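Local coordinates for Nitrate/nitrite binding protein NrtA (Synechocystis sp., PDB 2G29) that binds nitrate as the periplasmic solute-binding subunit of an ABC transporter that takes up nitrate and probably nitrite, at residues L95-V107 with V158-W170. Residues are numbered along the deposited sequence; the frame is centred on the assembly and turned at random.
Sequences LTPMPYLITMGTV and VAMTFPGGTHDMW
At the nitrate-binding cleft of this two-domain C-clamp, helix 97-104 of one domain meets the strand-to-helix loop of the other, where Phe-162 plugs in among Leu-95, Met-98, Leu-101 and Val-107. Met-98 covers one face of the phenyl ring in a Met-aromatic contact: its chain bends at the last torsion (chi3 70°), which sets CE 4.1 Å from the ring centroid, almost on the normal, with SD close by over the same face. Leu-101 CD1 sits at the ring edge, near its plane, and Val-107 CG1 comes in obliquely, 3.7 Å from Phe-162 CE2. The type II turn 162-165 packs against Pro-97, whose CG lies tightly, 3.4 Å, from Gly-165 CA at the N-cap of helix 166-177. The turn is tied to that helix by Gly-164 N, which donates to the anti lone pair of Asp-168 OD2 along a nearly straight bond (170°). Nearer the nitrate site, Leu-95 forks: CD1 packs against Phe-162 CB, while CD2 packs against Thr-166 OG1, whose hydrogen-bond partner is Glu-239. Leu-95 CD2 also meets the edge of the nitrate-binding His-167 ring, 3.7 Å from its NE2.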
loop_
_atom_site.group_PDB
_atom_site.type_symbol
_atom_site.label_atom_id
_atom_site.label_comp_id
_atom_site.label_asym_id
_atom_site.label_seq_id
_atom_site.Cartn_x
_atom_site.Cartn_y
_atom_site.Cartn_z
ATOM N N LEU A 95 2.490 3.102 3.290
ATOM C CA LEU A 95 2.814 2.890 1.872
ATOM C C LEU A 95 4.312 2.504 1.821
ATOM O O LEU A 95 5.151 3.154 2.474
ATOM C CB LEU A 95 2.601 4.199 1.107
ATOM C CG LEU A 95 1.214 4.836 1.245
ATOM C CD1 LEU A 95 1.102 6.090 0.360
ATOM C CD2 LEU A 95 0.129 3.848 0.819
ATOM N N THR A 96 4.685 1.500 1.030
ATOM C CA THR A 96 6.094 1.075 0.987
ATOM C C THR A 96 7.142 2.192 0.745
ATOM O O THR A 96 8.172 2.189 1.386
ATOM C CB THR A 96 6.309 -0.103 -0.029
ATOM O OG1 THR A 96 5.714 -1.278 0.522
ATOM C CG2 THR A 96 7.790 -0.374 -0.312
ATOM N N PRO A 97 6.884 3.158 -0.157
ATOM C CA PRO A 97 7.925 4.187 -0.338
ATOM C C PRO A 97 8.129 5.071 0.859
ATOM O O PRO A 97 9.221 5.585 1.038
ATOM C CB PRO A 97 7.457 5.020 -1.549
ATOM C CG PRO A 97 6.078 4.544 -1.844
ATOM C CD PRO A 97 5.837 3.234 -1.189
ATOM N N MET A 98 7.119 5.206 1.706
ATOM C CA MET A 98 7.270 6.152 2.817
ATOM C C MET A 98 8.414 5.947 3.804
ATOM O O MET A 98 9.063 6.923 4.182
ATOM C CB MET A 98 5.927 6.403 3.530
ATOM C CG MET A 98 4.962 7.216 2.643
ATOM S SD MET A 98 3.276 7.294 3.362
ATOM C CE MET A 98 3.617 8.378 4.783
ATOM N N PRO A 99 8.688 4.716 4.242
ATOM C CA PRO A 99 9.809 4.579 5.178
ATOM C C PRO A 99 11.108 5.075 4.534
ATOM O O PRO A 99 11.990 5.611 5.234
ATOM C CB PRO A 99 9.829 3.075 5.469
ATOM C CG PRO A 99 8.362 2.751 5.453
ATOM C CD PRO A 99 7.840 3.511 4.247
ATOM N N TYR A 100 11.231 4.954 3.206
ATOM C CA TYR A 100 12.407 5.415 2.493
ATOM C C TYR A 100 12.431 6.948 2.418
ATOM O O TYR A 100 13.447 7.571 2.705
ATOM C CB TYR A 100 12.421 4.831 1.075
ATOM C CG TYR A 100 12.802 3.377 1.101
ATOM C CD1 TYR A 100 11.834 2.361 1.077
ATOM C CD2 TYR A 100 14.142 3.016 1.244
ATOM C CE1 TYR A 100 12.200 1.037 1.197
ATOM C CE2 TYR A 100 14.526 1.694 1.375
ATOM C CZ TYR A 100 13.552 0.713 1.350
ATOM O OH TYR A 100 13.954 -0.584 1.506
ATOM N N LEU A 101 11.314 7.551 2.028
ATOM C CA LEU A 101 11.273 9.011 1.909
ATOM C C LEU A 101 11.458 9.698 3.270
ATOM O O LEU A 101 12.006 10.785 3.367
ATOM C CB LEU A 101 9.964 9.422 1.258
ATOM C CG LEU A 101 9.737 8.829 -0.151
ATOM C CD1 LEU A 101 8.291 9.006 -0.535
ATOM C CD2 LEU A 101 10.638 9.498 -1.198
ATOM N N ILE A 102 10.988 9.058 4.329
ATOM C CA ILE A 102 11.134 9.614 5.669
ATOM C C ILE A 102 12.580 9.416 6.181
ATOM O O ILE A 102 13.165 10.315 6.801
ATOM C CB ILE A 102 10.116 8.973 6.645
ATOM C CG1 ILE A 102 8.704 9.384 6.223
ATOM C CG2 ILE A 102 10.418 9.421 8.073
ATOM C CD1 ILE A 102 7.584 8.594 6.966
ATOM N N THR A 103 13.166 8.249 5.944
ATOM C CA THR A 103 14.554 7.991 6.370
ATOM C C THR A 103 15.488 8.945 5.622
ATOM O O THR A 103 16.389 9.558 6.215
ATOM C CB THR A 103 14.984 6.562 6.009
ATOM O OG1 THR A 103 14.233 5.615 6.800
ATOM C CG2 THR A 103 16.448 6.376 6.236
ATOM N N MET A 104 15.275 9.067 4.313
ATOM C CA MET A 104 16.164 9.936 3.508
ATOM C C MET A 104 15.929 11.384 3.861
ATOM O O MET A 104 16.906 12.156 3.952
ATOM C CB MET A 104 15.922 9.701 2.020
ATOM C CG MET A 104 16.300 8.302 1.629
ATOM S SD MET A 104 15.911 7.823 -0.112
ATOM C CE MET A 104 17.316 8.621 -0.919
ATOM N N GLY A 105 14.652 11.750 4.038
ATOM C CA GLY A 105 14.320 13.095 4.470
ATOM C C GLY A 105 13.505 13.929 3.502
ATOM O O GLY A 105 13.033 15.004 3.873
ATOM N N THR A 106 13.314 13.448 2.281
ATOM C CA THR A 106 12.615 14.242 1.279
ATOM C C THR A 106 11.238 14.747 1.666
ATOM O O THR A 106 10.868 15.832 1.249
ATOM C CB THR A 106 12.506 13.458 -0.031
ATOM O OG1 THR A 106 11.785 14.199 -1.021
ATOM C CG2 THR A 106 11.836 12.226 0.194
ATOM N N VAL A 107 10.488 13.975 2.465
ATOM C CA VAL A 107 9.139 14.367 2.854
ATOM C C VAL A 107 9.079 14.797 4.302
ATOM O O VAL A 107 8.024 14.727 4.931
ATOM C CB VAL A 107 8.137 13.215 2.656
ATOM C CG1 VAL A 107 8.043 12.838 1.185
ATOM C CG2 VAL A 107 8.535 12.012 3.497
ATOM N N VAL A 158 -5.771 14.533 -11.025
ATOM C CA VAL A 158 -6.003 13.130 -10.701
ATOM C C VAL A 158 -5.517 13.008 -9.245
ATOM O O VAL A 158 -4.463 13.561 -8.868
ATOM C CB VAL A 158 -5.259 12.155 -11.617
ATOM C CG1 VAL A 158 -5.652 12.418 -13.077
ATOM C CG2 VAL A 158 -3.800 12.279 -11.433
ATOM N N ALA A 159 -6.283 12.320 -8.409
ATOM C CA ALA A 159 -5.894 12.236 -6.999
ATOM C C ALA A 159 -5.190 10.951 -6.623
ATOM O O ALA A 159 -5.547 9.860 -7.089
ATOM C CB ALA A 159 -7.119 12.397 -6.094
ATOM N N MET A 160 -4.180 11.106 -5.773
ATOM C CA MET A 160 -3.424 9.988 -5.236
ATOM C C MET A 160 -3.278 10.268 -3.746
ATOM O O MET A 160 -3.795 11.266 -3.228
ATOM C CB MET A 160 -2.114 9.756 -5.977
ATOM C CG MET A 160 -1.270 10.977 -6.281
ATOM S SD MET A 160 -0.485 11.632 -4.778
ATOM C CE MET A 160 0.455 13.059 -5.470
ATOM N N THR A 161 -2.595 9.370 -3.044
ATOM C CA THR A 161 -2.625 9.416 -1.587
ATOM C C THR A 161 -1.449 10.029 -0.828
ATOM O O THR A 161 -1.566 10.270 0.364
ATOM C CB THR A 161 -2.809 7.976 -1.106
ATOM O OG1 THR A 161 -1.694 7.228 -1.557
ATOM C CG2 THR A 161 -4.073 7.365 -1.675
ATOM N N PHE A 162 -0.335 10.239 -1.510
ATOM C CA PHE A 162 0.869 10.781 -0.905
ATOM C C PHE A 162 1.869 10.897 -2.032
ATOM O O PHE A 162 2.002 9.960 -2.832
ATOM C CB PHE A 162 1.462 9.818 0.154
ATOM C CG PHE A 162 2.557 10.442 0.981
ATOM C CD1 PHE A 162 2.246 11.376 1.968
ATOM C CD2 PHE A 162 3.891 10.155 0.712
ATOM C CE1 PHE A 162 3.258 12.016 2.692
ATOM C CE2 PHE A 162 4.917 10.798 1.436
ATOM C CZ PHE A 162 4.601 11.715 2.416
ATOM N N PRO A 163 2.608 12.018 -2.115
ATOM C CA PRO A 163 3.579 12.128 -3.221
ATOM C C PRO A 163 4.707 11.126 -3.125
ATOM O O PRO A 163 5.405 11.076 -2.125
ATOM C CB PRO A 163 4.078 13.581 -3.128
ATOM C CG PRO A 163 3.084 14.285 -2.178
ATOM C CD PRO A 163 2.632 13.191 -1.211
ATOM N N GLY A 164 4.875 10.314 -4.168
ATOM C CA GLY A 164 5.927 9.326 -4.162
ATOM C C GLY A 164 5.414 8.019 -3.582
ATOM O O GLY A 164 6.136 7.004 -3.572
ATOM N N GLY A 165 4.160 8.027 -3.117
ATOM C CA GLY A 165 3.612 6.811 -2.550
ATOM C C GLY A 165 3.157 5.803 -3.577
ATOM O O GLY A 165 3.256 6.054 -4.780
ATOM N N THR A 166 2.656 4.656 -3.119
ATOM C CA THR A 166 2.215 3.624 -4.050
ATOM C C THR A 166 1.138 4.092 -5.050
ATOM O O THR A 166 1.307 3.892 -6.250
ATOM C CB THR A 166 1.649 2.384 -3.271
ATOM O OG1 THR A 166 0.565 2.828 -2.455
ATOM C CG2 THR A 166 2.716 1.719 -2.358
ATOM N N HIS A 167 0.060 4.715 -4.580
ATOM C CA HIS A 167 -1.020 5.097 -5.506
ATOM C C HIS A 167 -0.579 6.131 -6.504
ATOM O O HIS A 167 -1.058 6.115 -7.649
ATOM C CB HIS A 167 -2.268 5.543 -4.719
ATOM C CG HIS A 167 -2.572 4.616 -3.609
ATOM N ND1 HIS A 167 -3.290 3.452 -3.755
ATOM C CD2 HIS A 167 -2.085 4.609 -2.347
ATOM C CE1 HIS A 167 -3.233 2.760 -2.626
ATOM N NE2 HIS A 167 -2.506 3.450 -1.759
ATOM N N ASP A 168 0.310 7.025 -6.095
ATOM C CA ASP A 168 0.865 8.023 -7.011
ATOM C C ASP A 168 1.598 7.233 -8.124
ATOM O O ASP A 168 1.420 7.501 -9.324
ATOM C CB ASP A 168 1.822 8.923 -6.207
ATOM C CG ASP A 168 2.323 10.132 -6.988
ATOM O OD1 ASP A 168 1.647 10.576 -7.942
ATOM O OD2 ASP A 168 3.387 10.670 -6.594
ATOM N N MET A 169 2.404 6.234 -7.753
ATOM C CA MET A 169 3.101 5.435 -8.773
ATOM C C MET A 169 2.125 4.658 -9.665
ATOM O O MET A 169 2.282 4.618 -10.880
ATOM C CB MET A 169 4.066 4.441 -8.127
ATOM C CG MET A 169 5.179 5.040 -7.274
ATOM S SD MET A 169 6.189 6.332 -8.054
ATOM C CE MET A 169 5.324 7.820 -7.490
ATOM N N TRP A 170 1.068 4.094 -9.082
ATOM C CA TRP A 170 0.146 3.300 -9.913
ATOM C C TRP A 170 -0.618 4.163 -10.907
ATOM O O TRP A 170 -0.692 3.837 -12.096
ATOM C CB TRP A 170 -0.896 2.555 -9.092
ATOM C CG TRP A 170 -0.399 1.722 -7.961
ATOM C CD1 TRP A 170 -1.015 1.595 -6.750
ATOM C CD2 TRP A 170 0.819 0.969 -7.882
ATOM N NE1 TRP A 170 -0.247 0.815 -5.911
ATOM C CE2 TRP A 170 0.888 0.429 -6.581
ATOM C CE3 TRP A 170 1.875 0.703 -8.781
ATOM C CZ2 TRP A 170 1.958 -0.362 -6.141
ATOM C CZ3 TRP A 170 2.938 -0.075 -8.360
ATOM C CH2 TRP A 170 2.980 -0.605 -7.042
#